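Local structure of paenibacillus xanthan lyase (Paenibacillus, 6F2P) at residues 430-444 with 500-514. The protein probably removes the terminal mannose of xanthan side chains by beta-elimination, as a polysaccharide lyase of family 8. Numbering follows the deposited sequence.
Sequences VDNYRLPGTTVLQNT and IASTDGIATETIVEN
An edge strand of an antiparallel sheet, 439-441, pairs here with its neighbour 508-511, and a side-on salt bridge crosses beside the pairing. Arg434 runs extended from CG to NE and meets the Glu509 carboxylate with two nitrogens: NE reaches OE2 at 3.0 Å, close to the guanidinium plane, and NH2 reaches OE1 at 2.9 Å. Both oxygens are taken on their syn sides, although the two flat groups are turned 37° apart. An alanine in place of Arg434 would probably leave the buried Glu509 carboxylate without its countercharge, and Ile511 CD1 without the packing of the arginine CG, 3.7 Å away. Trp603, on the next strand of the sheet, makes a cation-pi contact with the same arginine. The sheet belongs to the super-sandwich domain of family 8 lyases; Val440 and Glu509 are a hydrogen-bonded antiparallel pair, Val440 N to Glu509 O and Glu509 N to Val440 O both at 2.7 Å. On the opposite face, Thr439 OG1 and Thr510 OG1 lie 2.8 Å apart in a hydrogen bond, each hydroxyl gripped again from outside, by Lys484 and His606 respectively. Further along, the Leu441 methyls lie across Asp504, CD1 3.5 Å from OD2. At the other end Asn514, with CG swung anti to its own N (chi1 -161°), sends ND2 to Arg434 O at 2.8 Å, nearly straight at 170°.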
# COMPACT_ATOMS: atom_id res chain seq x y z
N VAL A 430 -27.42 -11.17 3.04
CA VAL A 430 -27.17 -9.95 2.26
C VAL A 430 -27.12 -10.22 0.75
O VAL A 430 -26.74 -11.31 0.32
CB VAL A 430 -25.86 -9.23 2.70
CG1 VAL A 430 -24.63 -10.01 2.25
CG2 VAL A 430 -25.80 -7.81 2.16
N ASP A 431 -27.52 -9.24 -0.05
CA ASP A 431 -27.37 -9.36 -1.49
C ASP A 431 -25.90 -9.15 -1.87
O ASP A 431 -25.43 -8.00 -1.95
CB ASP A 431 -28.27 -8.36 -2.21
CG ASP A 431 -28.18 -8.49 -3.72
OD1 ASP A 431 -27.36 -9.30 -4.20
OD2 ASP A 431 -28.93 -7.76 -4.43
N ASN A 432 -25.18 -10.24 -2.10
CA ASN A 432 -23.75 -10.17 -2.42
C ASN A 432 -23.45 -9.58 -3.79
O ASN A 432 -22.29 -9.43 -4.17
CB ASN A 432 -23.09 -11.55 -2.30
CG ASN A 432 -22.86 -11.95 -0.86
OD1 ASN A 432 -23.65 -12.68 -0.27
ND2 ASN A 432 -21.77 -11.45 -0.28
N TYR A 433 -24.50 -9.23 -4.54
CA TYR A 433 -24.32 -8.52 -5.80
C TYR A 433 -24.26 -7.01 -5.56
O TYR A 433 -23.88 -6.24 -6.44
CB TYR A 433 -25.44 -8.86 -6.78
CG TYR A 433 -25.49 -10.32 -7.19
CD1 TYR A 433 -24.54 -10.86 -8.05
CD2 TYR A 433 -26.50 -11.16 -6.72
CE1 TYR A 433 -24.59 -12.19 -8.42
CE2 TYR A 433 -26.56 -12.48 -7.09
CZ TYR A 433 -25.61 -13.00 -7.94
OH TYR A 433 -25.67 -14.34 -8.31
N ARG A 434 -24.63 -6.60 -4.34
CA ARG A 434 -24.69 -5.20 -3.96
C ARG A 434 -24.04 -4.94 -2.62
O ARG A 434 -24.70 -4.45 -1.69
CB ARG A 434 -26.15 -4.73 -3.91
CG ARG A 434 -26.81 -4.69 -5.28
CD ARG A 434 -28.19 -4.06 -5.22
NE ARG A 434 -28.70 -3.80 -6.57
CZ ARG A 434 -29.98 -3.77 -6.90
NH1 ARG A 434 -30.91 -3.98 -5.97
NH2 ARG A 434 -30.35 -3.53 -8.15
N LEU A 435 -22.76 -5.27 -2.51
CA LEU A 435 -21.99 -4.97 -1.30
C LEU A 435 -21.63 -3.47 -1.21
O LEU A 435 -21.27 -2.84 -2.22
CB LEU A 435 -20.72 -5.83 -1.28
CG LEU A 435 -20.97 -7.34 -1.17
CD1 LEU A 435 -19.66 -8.13 -1.17
CD2 LEU A 435 -21.79 -7.63 0.07
N PRO A 436 -21.71 -2.90 0.00
CA PRO A 436 -21.55 -1.44 0.20
C PRO A 436 -20.25 -0.89 -0.37
O PRO A 436 -19.20 -1.53 -0.28
CB PRO A 436 -21.55 -1.29 1.72
CG PRO A 436 -22.29 -2.50 2.23
CD PRO A 436 -21.96 -3.61 1.27
N GLY A 437 -20.34 0.29 -0.98
CA GLY A 437 -19.17 0.99 -1.45
C GLY A 437 -18.73 0.59 -2.84
O GLY A 437 -18.08 1.37 -3.53
N THR A 438 -19.08 -0.62 -3.24
CA THR A 438 -18.60 -1.18 -4.50
C THR A 438 -19.23 -0.53 -5.72
O THR A 438 -20.37 -0.05 -5.67
CB THR A 438 -18.89 -2.69 -4.57
OG1 THR A 438 -20.29 -2.92 -4.35
CG2 THR A 438 -18.09 -3.44 -3.52
N THR A 439 -18.49 -0.53 -6.83
CA THR A 439 -19.06 -0.21 -8.13
C THR A 439 -19.07 -1.49 -8.96
O THR A 439 -18.02 -2.06 -9.21
CB THR A 439 -18.23 0.85 -8.87
OG1 THR A 439 -18.32 2.09 -8.16
CG2 THR A 439 -18.73 1.04 -10.28
N VAL A 440 -20.25 -1.93 -9.40
CA VAL A 440 -20.38 -3.23 -10.09
C VAL A 440 -21.33 -3.24 -11.30
O VAL A 440 -22.15 -2.33 -11.48
CB VAL A 440 -20.91 -4.31 -9.13
CG1 VAL A 440 -19.96 -4.55 -7.97
CG2 VAL A 440 -22.30 -3.94 -8.64
N LEU A 441 -21.21 -4.28 -12.12
CA LEU A 441 -22.21 -4.59 -13.14
C LEU A 441 -23.35 -5.30 -12.43
O LEU A 441 -23.11 -6.25 -11.67
CB LEU A 441 -21.66 -5.51 -14.21
CG LEU A 441 -20.52 -4.96 -15.06
CD1 LEU A 441 -19.99 -6.05 -15.99
CD2 LEU A 441 -20.98 -3.72 -15.84
N GLN A 442 -24.58 -4.86 -12.66
CA GLN A 442 -25.72 -5.34 -11.88
C GLN A 442 -25.93 -6.85 -11.98
O GLN A 442 -25.98 -7.40 -13.09
CB GLN A 442 -26.99 -4.61 -12.28
CG GLN A 442 -28.24 -5.22 -11.69
CD GLN A 442 -29.48 -4.41 -11.99
OE1 GLN A 442 -29.54 -3.70 -12.99
NE2 GLN A 442 -30.48 -4.49 -11.11
N ASN A 443 -26.04 -7.48 -10.82
CA ASN A 443 -26.32 -8.91 -10.70
C ASN A 443 -25.35 -9.78 -11.50
O ASN A 443 -25.76 -10.64 -12.28
CB ASN A 443 -27.76 -9.20 -11.10
CG ASN A 443 -28.22 -10.59 -10.70
OD1 ASN A 443 -28.50 -10.84 -9.53
ND2 ASN A 443 -28.32 -11.49 -11.67
N THR A 444 -24.06 -9.55 -11.31
CA THR A 444 -23.05 -10.29 -12.05
C THR A 444 -22.05 -10.90 -11.08
O THR A 444 -22.04 -10.58 -9.89
CB THR A 444 -22.29 -9.39 -13.05
OG1 THR A 444 -21.59 -8.36 -12.34
CG2 THR A 444 -23.27 -8.76 -14.02
N ILE A 500 -16.22 6.26 -14.76
CA ILE A 500 -16.95 5.00 -14.75
C ILE A 500 -17.38 4.64 -16.16
O ILE A 500 -18.25 5.29 -16.73
CB ILE A 500 -18.20 5.07 -13.85
CG1 ILE A 500 -17.82 5.52 -12.45
CG2 ILE A 500 -18.87 3.70 -13.80
CD1 ILE A 500 -19.00 5.75 -11.54
N ALA A 501 -16.76 3.60 -16.72
CA ALA A 501 -16.96 3.22 -18.11
C ALA A 501 -17.09 1.70 -18.30
O ALA A 501 -16.37 0.90 -17.68
CB ALA A 501 -15.84 3.77 -18.97
N SER A 502 -18.01 1.30 -19.17
CA SER A 502 -18.24 -0.11 -19.43
C SER A 502 -18.81 -0.31 -20.83
O SER A 502 -19.52 0.54 -21.35
CB SER A 502 -19.20 -0.69 -18.38
OG SER A 502 -19.68 -1.95 -18.80
N THR A 503 -18.49 -1.45 -21.43
CA THR A 503 -19.12 -1.86 -22.68
C THR A 503 -19.72 -3.25 -22.53
O THR A 503 -19.82 -3.99 -23.51
CB THR A 503 -18.11 -1.87 -23.84
OG1 THR A 503 -16.92 -2.55 -23.43
CG2 THR A 503 -17.77 -0.46 -24.26
N ASP A 504 -20.13 -3.59 -21.31
CA ASP A 504 -20.58 -4.95 -21.00
C ASP A 504 -22.08 -5.14 -21.23
O ASP A 504 -22.61 -6.23 -21.02
CB ASP A 504 -20.24 -5.32 -19.54
CG ASP A 504 -18.77 -5.19 -19.23
OD1 ASP A 504 -17.98 -6.02 -19.73
OD2 ASP A 504 -18.38 -4.27 -18.48
N GLY A 505 -22.77 -4.07 -21.63
CA GLY A 505 -24.20 -4.16 -21.89
C GLY A 505 -25.07 -4.44 -20.68
O GLY A 505 -26.19 -4.94 -20.81
N ILE A 506 -24.57 -4.11 -19.49
CA ILE A 506 -25.34 -4.32 -18.28
C ILE A 506 -25.35 -3.07 -17.43
O ILE A 506 -24.33 -2.40 -17.28
CB ILE A 506 -24.76 -5.49 -17.45
CG1 ILE A 506 -24.81 -6.78 -18.26
CG2 ILE A 506 -25.49 -5.65 -16.14
CD1 ILE A 506 -23.94 -7.84 -17.69
N ALA A 507 -26.52 -2.75 -16.88
CA ALA A 507 -26.68 -1.61 -15.98
C ALA A 507 -25.60 -1.61 -14.89
O ALA A 507 -25.39 -2.62 -14.21
CB ALA A 507 -28.06 -1.61 -15.36
N THR A 508 -24.93 -0.48 -14.74
CA THR A 508 -23.82 -0.38 -13.81
C THR A 508 -24.26 0.33 -12.52
O THR A 508 -24.99 1.32 -12.56
CB THR A 508 -22.63 0.34 -14.48
OG1 THR A 508 -22.26 -0.38 -15.66
CG2 THR A 508 -21.43 0.43 -13.54
N GLU A 509 -23.84 -0.19 -11.38
CA GLU A 509 -24.32 0.32 -10.10
C GLU A 509 -23.19 0.64 -9.13
O GLU A 509 -22.13 0.02 -9.16
CB GLU A 509 -25.25 -0.70 -9.44
CG GLU A 509 -26.46 -1.08 -10.26
CD GLU A 509 -27.34 -2.13 -9.59
OE1 GLU A 509 -28.54 -2.21 -9.93
OE2 GLU A 509 -26.83 -2.86 -8.71
N THR A 510 -23.43 1.63 -8.27
CA THR A 510 -22.53 1.92 -7.17
C THR A 510 -23.32 1.88 -5.87
O THR A 510 -24.30 2.60 -5.72
CB THR A 510 -21.86 3.29 -7.32
OG1 THR A 510 -20.84 3.22 -8.33
CG2 THR A 510 -21.23 3.74 -5.98
N ILE A 511 -22.91 1.01 -4.95
CA ILE A 511 -23.71 0.78 -3.75
C ILE A 511 -23.33 1.73 -2.63
O ILE A 511 -22.19 1.71 -2.15
CB ILE A 511 -23.59 -0.66 -3.24
CG1 ILE A 511 -23.72 -1.66 -4.40
CG2 ILE A 511 -24.61 -0.92 -2.15
CD1 ILE A 511 -24.96 -1.46 -5.25
N VAL A 512 -24.27 2.57 -2.22
CA VAL A 512 -24.01 3.49 -1.11
C VAL A 512 -24.13 2.76 0.22
O VAL A 512 -23.31 2.94 1.13
CB VAL A 512 -24.96 4.70 -1.12
CG1 VAL A 512 -24.88 5.45 0.20
CG2 VAL A 512 -24.64 5.62 -2.27
N GLU A 513 -25.16 1.94 0.33
CA GLU A 513 -25.48 1.28 1.59
C GLU A 513 -26.13 -0.07 1.33
O GLU A 513 -26.76 -0.29 0.29
CB GLU A 513 -26.41 2.18 2.41
CG GLU A 513 -26.72 1.70 3.80
CD GLU A 513 -25.48 1.28 4.58
OE1 GLU A 513 -24.94 2.11 5.34
OE2 GLU A 513 -25.05 0.11 4.45
N ASN A 514 -25.94 -1.00 2.27
CA ASN A 514 -26.71 -2.23 2.30
C ASN A 514 -26.71 -2.71 3.74
O ASN A 514 -26.00 -3.63 4.09
CB ASN A 514 -26.13 -3.30 1.36
CG ASN A 514 -27.14 -4.38 1.04
OD1 ASN A 514 -28.15 -4.53 1.73
ND2 ASN A 514 -26.90 -5.13 -0.03
O HOH W 1 -29.23 -7.08 0.80
O HOH W 2 -25.95 -5.77 -8.48